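Local coordinates for protein pyrrolysyl-tRNA synthetase (PDB 3DSQ) that probably charges its cognate tRNA with pyrrolysine in an ATP-dependent reaction, as a homodimeric class II aminoacyl-tRNA synthetase, at residues 25-29 / 30-34; 197-201 / 202-206; 96-100 / 101-105. One frame throughout, in Å; residues are numbered along the deposited sequence.

Contact 1: 25-29 / 30-34; sequences LNASG and EQLEM
Ser28 and Gln31 grip each other through two main hydrogen bonds. The backbone N of Ser28 donates to Gln31 OE1 at 2.9 Å, nearly straight at 170°. It reaches OE1 in the carbonyl plane of the amide, on a lone pair. In return, Gln31 N donates to Ser28 OG at 3.1 Å. This exchange is a capping box, with Ser28 at the N-cap of the short helix 29-32. Ser28 OG lies between its own N and carbonyl carbon (chi1 60°), which turns the hydroxyl toward the first turn. Gln31 has CG beside its backbone N (chi1 -64°), and the chain then runs back toward Ser28. A water also meets Ser28 OG at 2.9 Å and bonds weakly to Glu30 OE1.

The helix itself starts with Leu32 N bonded to Ser28 O at 2.9 Å. A weak bond from Glu33 N to Gly29 O follows. Leu32 CG lies 3.2 Å from Ser28 O, and Leu32 CD2 lies 4.2 Å from Ala27 CB. Beyond the two segments, Ala27 and Leu32 both pack on Leu22 of helix 16-24, while Gln31 touches Ile49 of helix 39-68. Asn26, with positive phi, is the C-prime residue of the Schellman motif that ends helix 16-24.

Without OE1, as with an alanine here in place of Gln31, Ser28 N is likely to lose its acceptor, and the cap would keep only its serine half. One helix stops and the next begins within a few residues; the capping box supplies acceptors for amides that the helix backbone cannot serve.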
ATOM      1  N   LEU B  25     -18.954  12.984 -10.378  1.00 25.98           N
ATOM      2  CA  LEU B  25     -20.050  12.771  -9.444  1.00 28.40           C
ATOM      3  C   LEU B  25     -20.775  11.466  -9.746  1.00 28.55           C
ATOM      4  O   LEU B  25     -21.842  11.196  -9.198  1.00 29.80           O
ATOM      5  CB  LEU B  25     -21.034  13.941  -9.520  1.00 26.76           C
ATOM      6  CG  LEU B  25     -20.423  15.294  -9.168  1.00 26.58           C
ATOM      7  CD1 LEU B  25     -21.433  16.430  -9.343  1.00 25.80           C
ATOM      8  CD2 LEU B  25     -19.922  15.225  -7.747  1.00 25.53           C
ATOM      9  N   ASN B  26     -20.187  10.661 -10.625  1.00 28.78           N
ATOM     10  CA  ASN B  26     -20.758   9.378 -11.006  1.00 30.56           C
ATOM     11  C   ASN B  26     -22.179   9.425 -11.557  1.00 30.75           C
ATOM     12  O   ASN B  26     -23.041   8.634 -11.159  1.00 29.14           O
ATOM     13  CB  ASN B  26     -20.689   8.392  -9.827  1.00 33.21           C
ATOM     14  CG  ASN B  26     -19.264   7.955  -9.522  1.00 35.46           C
ATOM     15  OD1 ASN B  26     -18.487   7.653 -10.434  1.00 35.49           O
ATOM     16  ND2 ASN B  26     -18.915   7.912  -8.244  1.00 35.50           N
ATOM     17  N   ALA B  27     -22.421  10.345 -12.487  1.00 29.87           N
ATOM     18  CA  ALA B  27     -23.728  10.456 -13.109  1.00 29.17           C
ATOM     19  C   ALA B  27     -23.913   9.216 -13.983  1.00 29.94           C
ATOM     20  O   ALA B  27     -22.951   8.504 -14.277  1.00 29.38           O
ATOM     21  CB  ALA B  27     -23.800  11.716 -13.960  1.00 28.73           C
ATOM     22  N   SER B  28     -25.144   8.956 -14.402  1.00 29.50           N
ATOM     23  CA  SER B  28     -25.403   7.795 -15.234  1.00 30.23           C
ATOM     24  C   SER B  28     -25.073   8.095 -16.683  1.00 30.92           C
ATOM     25  O   SER B  28     -24.990   9.256 -17.081  1.00 29.38           O
ATOM     26  CB  SER B  28     -26.875   7.372 -15.128  1.00 28.85           C
ATOM     27  OG  SER B  28     -27.736   8.409 -15.554  1.00 30.28           O
ATOM     28  N   GLY B  29     -24.874   7.035 -17.461  1.00 31.42           N
ATOM     29  CA  GLY B  29     -24.588   7.191 -18.871  1.00 32.53           C
ATOM     30  C   GLY B  29     -25.752   7.894 -19.544  1.00 33.63           C
ATOM     31  O   GLY B  29     -25.559   8.629 -20.518  1.00 34.59           O
ATOM     32  N   GLU B  30     -26.966   7.683 -19.033  1.00 32.92           N
ATOM     33  CA  GLU B  30     -28.135   8.335 -19.621  1.00 34.06           C
ATOM     34  C   GLU B  30     -28.034   9.830 -19.357  1.00 32.48           C
ATOM     35  O   GLU B  30     -28.222  10.644 -20.261  1.00 34.67           O
ATOM     36  CB  GLU B  30     -29.437   7.782 -19.026  1.00 37.94           C
ATOM     37  CG  GLU B  30     -30.686   8.209 -19.788  1.00 43.58           C
ATOM     38  CD  GLU B  30     -31.962   7.556 -19.266  1.00 47.85           C
ATOM     39  OE1 GLU B  30     -32.331   7.806 -18.099  1.00 49.47           O
ATOM     40  OE2 GLU B  30     -32.598   6.790 -20.026  1.00 49.50           O
ATOM     41  N   GLN B  31     -27.730  10.197 -18.117  1.00 31.83           N
ATOM     42  CA  GLN B  31     -27.581  11.603 -17.770  1.00 31.89           C
ATOM     43  C   GLN B  31     -26.449  12.247 -18.582  1.00 31.77           C
ATOM     44  O   GLN B  31     -26.566  13.385 -19.024  1.00 30.71           O
ATOM     45  CB  GLN B  31     -27.298  11.748 -16.280  1.00 33.71           C
ATOM     46  CG  GLN B  31     -28.443  11.268 -15.385  1.00 36.11           C
ATOM     47  CD  GLN B  31     -28.125  11.414 -13.906  1.00 35.69           C
ATOM     48  OE1 GLN B  31     -27.130  10.880 -13.414  1.00 35.36           O
ATOM     49  NE2 GLN B  31     -28.972  12.142 -13.193  1.00 34.95           N
ATOM     50  N   LEU B  32     -25.366  11.506 -18.791  1.00 31.77           N
ATOM     51  CA  LEU B  32     -24.227  12.018 -19.544  1.00 33.30           C
ATOM     52  C   LEU B  32     -24.572  12.285 -21.004  1.00 36.01           C
ATOM     53  O   LEU B  32     -23.947  13.123 -21.652  1.00 36.11           O
ATOM     54  CB  LEU B  32     -23.051  11.033 -19.474  1.00 29.59           C
ATOM     55  CG  LEU B  32     -22.355  10.841 -18.122  1.00 30.49           C
ATOM     56  CD1 LEU B  32     -21.198   9.871 -18.290  1.00 29.45           C
ATOM     57  CD2 LEU B  32     -21.838  12.177 -17.592  1.00 27.99           C
ATOM     58  N   GLU B  33     -25.579  11.584 -21.517  1.00 38.83           N
ATOM     59  CA  GLU B  33     -25.968  11.733 -22.915  1.00 41.07           C
ATOM     60  C   GLU B  33     -27.182  12.618 -23.170  1.00 39.53           C
ATOM     61  O   GLU B  33     -27.752  12.588 -24.254  1.00 40.66           O
ATOM     62  CB  GLU B  33     -26.204  10.348 -23.529  1.00 44.63           C
ATOM     63  CG  GLU B  33     -24.988   9.439 -23.438  1.00 49.88           C
ATOM     64  CD  GLU B  33     -23.760  10.048 -24.102  1.00 54.41           C
ATOM     65  OE1 GLU B  33     -23.744  10.150 -25.349  1.00 56.30           O
ATOM     66  OE2 GLU B  33     -22.813  10.433 -23.376  1.00 56.03           O
ATOM     67  N   MET B  34     -27.567  13.418 -22.182  1.00 40.34           N
ATOM     68  CA  MET B  34     -28.727  14.298 -22.328  1.00 39.51           C
ATOM     69  C   MET B  34     -28.500  15.524 -23.203  1.00 39.22           C
ATOM     70  O   MET B  34     -27.452  16.173 -23.139  1.00 38.43           O
ATOM     71  CB  MET B  34     -29.221  14.753 -20.960  1.00 39.24           C
ATOM     72  CG  MET B  34     -29.901  13.656 -20.176  1.00 42.14           C
ATOM     73  SD  MET B  34     -30.306  14.209 -18.541  1.00 43.39           S
ATOM     74  CE  MET B  34     -31.833  15.144 -18.867  1.00 45.37           C
TER
HETATM   75  O   HOH W   1     -30.618   8.171 -15.069  1.00 44.18           O

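Contact 2: 197-201 / 202-206; sequences WVLEA and AGIRE
Leu199 and Ile204 meet through the backbone. Ile204 N donates to Leu199 O at 2.9 Å, nearly along the C=O axis. Gly203 N bonds to Glu200 O at 3.2 Å, but it approaches from above the carbonyl plane, 68° out of it. These two bonds form a Schellman motif that ends helix 187-201. Gly203 is its C-prime residue, and its positive phi favours glycine. One step earlier, Ala202 N still makes a helical bond to Val198 O at 2.8 Å.

The side chains add less. Leu199 CD2 and Ile204 CG2 are 4.3 Å apart. On the exposed side, Glu200 and Arg205 lie side by side and point the same way. Their salt bridge is long, with Glu200 OE2 3.8 Å from Arg205 NE, and the carboxylate and guanidinium planes are 66° apart. A bend at chi2 of Glu200 and another at chi3 of Arg205 leave the carboxylate beside NE at that long distance.

Outside the turn, Ala202 O accepts a hydrogen bond from Arg264 NE of helix 257-265. Val198 and Ala201 pack on Leu80 of helix 72-85. Leu199 reaches Val223 and Phe255 on strands 219-225 and 250-256, and the chain continues into strand 208-213 at the sheet edge.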
ATOM      1  N   TRP B 197     -12.647 -17.704  -6.333  1.00 38.96           N
ATOM      2  CA  TRP B 197     -12.391 -17.314  -4.947  1.00 40.41           C
ATOM      3  C   TRP B 197     -12.335 -15.797  -4.826  1.00 40.08           C
ATOM      4  O   TRP B 197     -12.941 -15.205  -3.932  1.00 39.21           O
ATOM      5  CB  TRP B 197     -11.056 -17.872  -4.442  1.00 42.37           C
ATOM      6  CG  TRP B 197     -11.027 -19.347  -4.190  1.00 46.59           C
ATOM      7  CD1 TRP B 197     -12.003 -20.103  -3.599  1.00 46.42           C
ATOM      8  CD2 TRP B 197      -9.943 -20.243  -4.475  1.00 47.32           C
ATOM      9  NE1 TRP B 197     -11.593 -21.410  -3.499  1.00 46.74           N
ATOM     10  CE2 TRP B 197     -10.335 -21.526  -4.029  1.00 46.88           C
ATOM     11  CE3 TRP B 197      -8.679 -20.085  -5.064  1.00 46.99           C
ATOM     12  CZ2 TRP B 197      -9.508 -22.648  -4.153  1.00 46.30           C
ATOM     13  CZ3 TRP B 197      -7.856 -21.202  -5.189  1.00 47.51           C
ATOM     14  CH2 TRP B 197      -8.277 -22.468  -4.734  1.00 47.68           C
ATOM     15  N   VAL B 198     -11.586 -15.182  -5.735  1.00 39.60           N
ATOM     16  CA  VAL B 198     -11.413 -13.740  -5.747  1.00 39.72           C
ATOM     17  C   VAL B 198     -12.686 -12.972  -6.092  1.00 40.03           C
ATOM     18  O   VAL B 198     -13.113 -12.085  -5.345  1.00 38.22           O
ATOM     19  CB  VAL B 198     -10.297 -13.338  -6.739  1.00 39.00           C
ATOM     20  CG1 VAL B 198     -10.220 -11.822  -6.855  1.00 38.61           C
ATOM     21  CG2 VAL B 198      -8.962 -13.892  -6.261  1.00 36.50           C
ATOM     22  N   LEU B 199     -13.292 -13.317  -7.222  1.00 40.46           N
ATOM     23  CA  LEU B 199     -14.500 -12.636  -7.649  1.00 40.57           C
ATOM     24  C   LEU B 199     -15.637 -12.806  -6.647  1.00 41.43           C
ATOM     25  O   LEU B 199     -16.477 -11.918  -6.500  1.00 40.37           O
ATOM     26  CB  LEU B 199     -14.905 -13.131  -9.034  1.00 41.46           C
ATOM     27  CG  LEU B 199     -13.858 -12.785 -10.098  1.00 41.48           C
ATOM     28  CD1 LEU B 199     -14.209 -13.447 -11.409  1.00 41.82           C
ATOM     29  CD2 LEU B 199     -13.772 -11.273 -10.260  1.00 41.75           C
ATOM     30  N   GLU B 200     -15.660 -13.934  -5.945  1.00 42.40           N
ATOM     31  CA  GLU B 200     -16.707 -14.157  -4.959  1.00 43.94           C
ATOM     32  C   GLU B 200     -16.461 -13.246  -3.766  1.00 42.79           C
ATOM     33  O   GLU B 200     -17.386 -12.622  -3.242  1.00 43.02           O
ATOM     34  CB  GLU B 200     -16.731 -15.613  -4.497  1.00 46.64           C
ATOM     35  CG  GLU B 200     -17.802 -15.887  -3.448  1.00 52.27           C
ATOM     36  CD  GLU B 200     -19.208 -15.538  -3.929  1.00 55.96           C
ATOM     37  OE1 GLU B 200     -20.117 -15.425  -3.079  1.00 58.52           O
ATOM     38  OE2 GLU B 200     -19.411 -15.380  -5.154  1.00 57.94           O
ATOM     39  N   ALA B 201     -15.209 -13.167  -3.338  1.00 40.30           N
ATOM     40  CA  ALA B 201     -14.871 -12.311  -2.216  1.00 38.63           C
ATOM     41  C   ALA B 201     -15.080 -10.845  -2.598  1.00 37.71           C
ATOM     42  O   ALA B 201     -15.370 -10.016  -1.739  1.00 38.62           O
ATOM     43  CB  ALA B 201     -13.428 -12.548  -1.789  1.00 36.47           C
ATOM     44  N   ALA B 202     -14.941 -10.536  -3.885  1.00 37.50           N
ATOM     45  CA  ALA B 202     -15.110  -9.164  -4.373  1.00 39.04           C
ATOM     46  C   ALA B 202     -16.559  -8.792  -4.684  1.00 41.16           C
ATOM     47  O   ALA B 202     -16.827  -7.732  -5.254  1.00 42.26           O
ATOM     48  CB  ALA B 202     -14.252  -8.942  -5.616  1.00 35.75           C
ATOM     49  N   GLY B 203     -17.495  -9.662  -4.325  1.00 43.26           N
ATOM     50  CA  GLY B 203     -18.892  -9.366  -4.586  1.00 44.70           C
ATOM     51  C   GLY B 203     -19.253  -9.235  -6.055  1.00 46.07           C
ATOM     52  O   GLY B 203     -20.105  -8.431  -6.425  1.00 46.02           O
ATOM     53  N   ILE B 204     -18.596 -10.015  -6.900  1.00 48.19           N
ATOM     54  CA  ILE B 204     -18.886  -9.996  -8.324  1.00 51.20           C
ATOM     55  C   ILE B 204     -19.333 -11.409  -8.687  1.00 54.62           C
ATOM     56  O   ILE B 204     -18.569 -12.368  -8.553  1.00 55.68           O
ATOM     57  CB  ILE B 204     -17.642  -9.569  -9.132  1.00 49.86           C
ATOM     58  CG1 ILE B 204     -17.363  -8.086  -8.859  1.00 49.97           C
ATOM     59  CG2 ILE B 204     -17.848  -9.839 -10.614  1.00 47.32           C
ATOM     60  CD1 ILE B 204     -16.216  -7.495  -9.650  1.00 52.34           C
ATOM     61  N   ARG B 205     -20.580 -11.539  -9.127  1.00 57.59           N
ATOM     62  CA  ARG B 205     -21.125 -12.850  -9.454  1.00 60.41           C
ATOM     63  C   ARG B 205     -21.420 -13.077 -10.935  1.00 61.62           C
ATOM     64  O   ARG B 205     -21.908 -14.140 -11.315  1.00 62.04           O
ATOM     65  CB  ARG B 205     -22.391 -13.092  -8.622  1.00 62.02           C
ATOM     66  CG  ARG B 205     -22.255 -12.666  -7.159  1.00 63.84           C
ATOM     67  CD  ARG B 205     -23.328 -13.293  -6.281  1.00 66.49           C
ATOM     68  NE  ARG B 205     -23.036 -14.693  -5.971  1.00 69.13           N
ATOM     69  CZ  ARG B 205     -23.915 -15.546  -5.447  1.00 70.16           C
ATOM     70  NH1 ARG B 205     -25.151 -15.146  -5.171  1.00 70.45           N
ATOM     71  NH2 ARG B 205     -23.557 -16.798  -5.193  1.00 69.04           N
ATOM     72  N   GLU B 206     -21.123 -12.080 -11.763  1.00 63.41           N
ATOM     73  CA  GLU B 206     -21.338 -12.180 -13.205  1.00 64.11           C
ATOM     74  C   GLU B 206     -20.014 -11.990 -13.937  1.00 63.66           C
ATOM     75  O   GLU B 206     -19.477 -10.883 -13.969  1.00 63.31           O
ATOM     76  CB  GLU B 206     -22.317 -11.105 -13.689  1.00 65.97           C
ATOM     77  CG  GLU B 206     -23.694 -11.137 -13.045  1.00 68.76           C
ATOM     78  CD  GLU B 206     -24.678 -10.217 -13.751  1.00 70.22           C
ATOM     79  OE1 GLU B 206     -24.348  -9.026 -13.939  1.00 70.56           O
ATOM     80  OE2 GLU B 206     -25.780 -10.683 -14.117  1.00 70.52           O
TER

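Contact 3: 96-100 / 101-105; sequences TIITK and SALAK
Lys100 and Ala104 are joined one helical turn apart. Lys100 O accepts from Ala104 N at 2.8 Å, and the donor is tilted from the carbonyl plane. Ala104 CB comes to 3.4 Å from the same oxygen. The Lys100 side chain takes no part in this bond. Its CG is anti to the backbone N (chi1 179°), and the fully extended chain leads away from the helix start to touch Phe115.

Ser101 follows on the exposed side of the first turn. Its CB lies 3.9 Å from Thr99 OG1, a loose approach beside the capping hydroxyl. Ser101 O serves the next turn and accepts from Lys105 N.

Thr99 is the N-cap of helix 100-104. Its OG1 accepts from Ala102 N at 3.2 Å, with an N-H...O angle of 162°. OG1 stands between the backbone N and the carbonyl carbon (chi1 69°), which brings it over the first turn. Ala102 CB packs against the cap, 3.6 Å from Thr99 OG1. Thr99 O in turn accepts from Leu103 N at 3.1 Å. The same threonine closes strand 97-99, so strand and helix join without an intervening loop. This strand pairs antiparallel with strand 125-127 in a small two-stranded sheet of the class II synthetase core domain.

On the inner side, Ile98 CD1 meets Leu103 CD2 at 4.1 Å, the two side chains crossing at a slant. Leu103 also packs on Leu114 and Phe115, and Ile98 on Cys126. At the far end of the strand, Thr96 OG1 is hydrogen-bonded to Glu171 and Tyr159 of the second subunit. Ile97 N bonds to that same Glu171 of the second subunit.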
ATOM      1  N   THR B  96       8.649  -1.970  -3.630  1.00 22.04           N
ATOM      2  CA  THR B  96       7.963  -1.336  -4.738  1.00 23.41           C
ATOM      3  C   THR B  96       9.046  -0.783  -5.674  1.00 23.46           C
ATOM      4  O   THR B  96       8.767  -0.449  -6.817  1.00 25.97           O
ATOM      5  CB  THR B  96       7.055  -0.202  -4.275  1.00 24.04           C
ATOM      6  OG1 THR B  96       7.837   0.788  -3.607  1.00 25.57           O
ATOM      7  CG2 THR B  96       5.987  -0.739  -3.317  1.00 24.61           C
ATOM      8  N   ILE B  97      10.277  -0.676  -5.180  1.00 24.17           N
ATOM      9  CA  ILE B  97      11.386  -0.206  -6.024  1.00 24.84           C
ATOM     10  C   ILE B  97      12.141  -1.461  -6.474  1.00 23.72           C
ATOM     11  O   ILE B  97      12.649  -2.210  -5.649  1.00 23.93           O
ATOM     12  CB  ILE B  97      12.370   0.725  -5.246  1.00 25.38           C
ATOM     13  CG1 ILE B  97      11.642   1.990  -4.790  1.00 23.36           C
ATOM     14  CG2 ILE B  97      13.566   1.126  -6.162  1.00 27.36           C
ATOM     15  CD1 ILE B  97      12.410   2.843  -3.801  1.00 23.37           C
ATOM     16  N   ILE B  98      12.180  -1.717  -7.776  1.00 25.25           N
ATOM     17  CA  ILE B  98      12.890  -2.893  -8.283  1.00 27.74           C
ATOM     18  C   ILE B  98      14.038  -2.477  -9.218  1.00 27.73           C
ATOM     19  O   ILE B  98      14.151  -1.311  -9.585  1.00 27.74           O
ATOM     20  CB  ILE B  98      11.932  -3.856  -9.032  1.00 27.39           C
ATOM     21  CG1 ILE B  98      11.395  -3.188 -10.290  1.00 30.12           C
ATOM     22  CG2 ILE B  98      10.761  -4.255  -8.107  1.00 28.85           C
ATOM     23  CD1 ILE B  98      10.629  -4.137 -11.206  1.00 31.77           C
ATOM     24  N   THR B  99      14.885  -3.429  -9.598  1.00 29.97           N
ATOM     25  CA  THR B  99      16.017  -3.110 -10.465  1.00 30.33           C
ATOM     26  C   THR B  99      15.727  -3.310 -11.945  1.00 30.47           C
ATOM     27  O   THR B  99      14.761  -3.986 -12.331  1.00 25.52           O
ATOM     28  CB  THR B  99      17.260  -3.959 -10.114  1.00 30.89           C
ATOM     29  OG1 THR B  99      17.024  -5.328 -10.471  1.00 34.63           O
ATOM     30  CG2 THR B  99      17.564  -3.877  -8.624  1.00 30.57           C
ATOM     31  N   LYS B 100      16.585  -2.702 -12.763  1.00 31.80           N
ATOM     32  CA  LYS B 100      16.506  -2.783 -14.218  1.00 33.24           C
ATOM     33  C   LYS B 100      16.720  -4.225 -14.678  1.00 32.46           C
ATOM     34  O   LYS B 100      16.110  -4.677 -15.641  1.00 32.12           O
ATOM     35  CB  LYS B 100      17.576  -1.868 -14.836  1.00 37.24           C
ATOM     36  CG  LYS B 100      17.630  -1.878 -16.356  1.00 43.32           C
ATOM     37  CD  LYS B 100      18.620  -0.835 -16.891  1.00 44.89           C
ATOM     38  CE  LYS B 100      18.590  -0.794 -18.416  1.00 47.99           C
ATOM     39  NZ  LYS B 100      19.460   0.269 -19.013  1.00 50.32           N
ATOM     40  N   SER B 101      17.581  -4.954 -13.979  1.00 34.16           N
ATOM     41  CA  SER B 101      17.853  -6.337 -14.344  1.00 37.23           C
ATOM     42  C   SER B 101      16.608  -7.185 -14.132  1.00 38.19           C
ATOM     43  O   SER B 101      16.268  -8.022 -14.969  1.00 38.08           O
ATOM     44  CB  SER B 101      19.004  -6.890 -13.509  1.00 37.99           C
ATOM     45  OG  SER B 101      20.158  -6.079 -13.655  1.00 43.79           O
ATOM     46  N   ALA B 102      15.932  -6.972 -13.007  1.00 38.32           N
ATOM     47  CA  ALA B 102      14.720  -7.726 -12.715  1.00 37.95           C
ATOM     48  C   ALA B 102      13.720  -7.436 -13.816  1.00 38.15           C
ATOM     49  O   ALA B 102      13.131  -8.342 -14.399  1.00 38.38           O
ATOM     50  CB  ALA B 102      14.154  -7.310 -11.372  1.00 36.69           C
ATOM     51  N   LEU B 103      13.558  -6.155 -14.115  1.00 39.25           N
ATOM     52  CA  LEU B 103      12.624  -5.720 -15.136  1.00 41.13           C
ATOM     53  C   LEU B 103      12.954  -6.341 -16.496  1.00 41.45           C
ATOM     54  O   LEU B 103      12.062  -6.800 -17.215  1.00 40.51           O
ATOM     55  CB  LEU B 103      12.636  -4.189 -15.210  1.00 42.03           C
ATOM     56  CG  LEU B 103      11.406  -3.451 -15.752  1.00 43.46           C
ATOM     57  CD1 LEU B 103      11.480  -3.364 -17.251  1.00 45.40           C
ATOM     58  CD2 LEU B 103      10.130  -4.153 -15.307  1.00 42.94           C
ATOM     59  N   ALA B 104      14.238  -6.366 -16.839  1.00 41.08           N
ATOM     60  CA  ALA B 104      14.680  -6.932 -18.112  1.00 42.68           C
ATOM     61  C   ALA B 104      14.258  -8.394 -18.269  1.00 42.23           C
ATOM     62  O   ALA B 104      13.826  -8.808 -19.342  1.00 43.20           O
ATOM     63  CB  ALA B 104      16.203  -6.805 -18.241  1.00 41.85           C
ATOM     64  N   LYS B 105      14.374  -9.169 -17.195  1.00 42.31           N
ATOM     65  CA  LYS B 105      14.007 -10.585 -17.213  1.00 41.91           C
ATOM     66  C   LYS B 105      12.524 -10.820 -17.478  1.00 41.72           C
ATOM     67  O   LYS B 105      12.089 -11.961 -17.597  1.00 41.41           O
ATOM     68  CB  LYS B 105      14.360 -11.240 -15.879  1.00 41.83           C
ATOM     69  CG  LYS B 105      15.807 -11.104 -15.454  1.00 44.36           C
ATOM     70  CD  LYS B 105      16.011 -11.795 -14.114  1.00 44.82           C
ATOM     71  CE  LYS B 105      17.416 -11.619 -13.584  1.00 46.27           C
ATOM     72  NZ  LYS B 105      17.540 -12.239 -12.239  1.00 47.51           N
TER

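Overall arrangement
All three contacts are local turns at helix ends, and each is partly buried. Contacts 1 and 3 start helices and carry a side-chain cap, serine in one and threonine in the other. Only contact 1 completes a capping box. Contact 2 ends a helix with backbone bonds, and a long salt bridge lies beside them. Contact 1 lies among helices, contact 2 joins a helix to the large sheet, and contact 3 follows a small-sheet strand whose first residues reach the second subunit. The centre of contact 2 lies closest to the centre of the chain, about 14 Å away. Contacts 1 and 3 lie on opposite sides of the chain's centre, their centres about 42 Å apart.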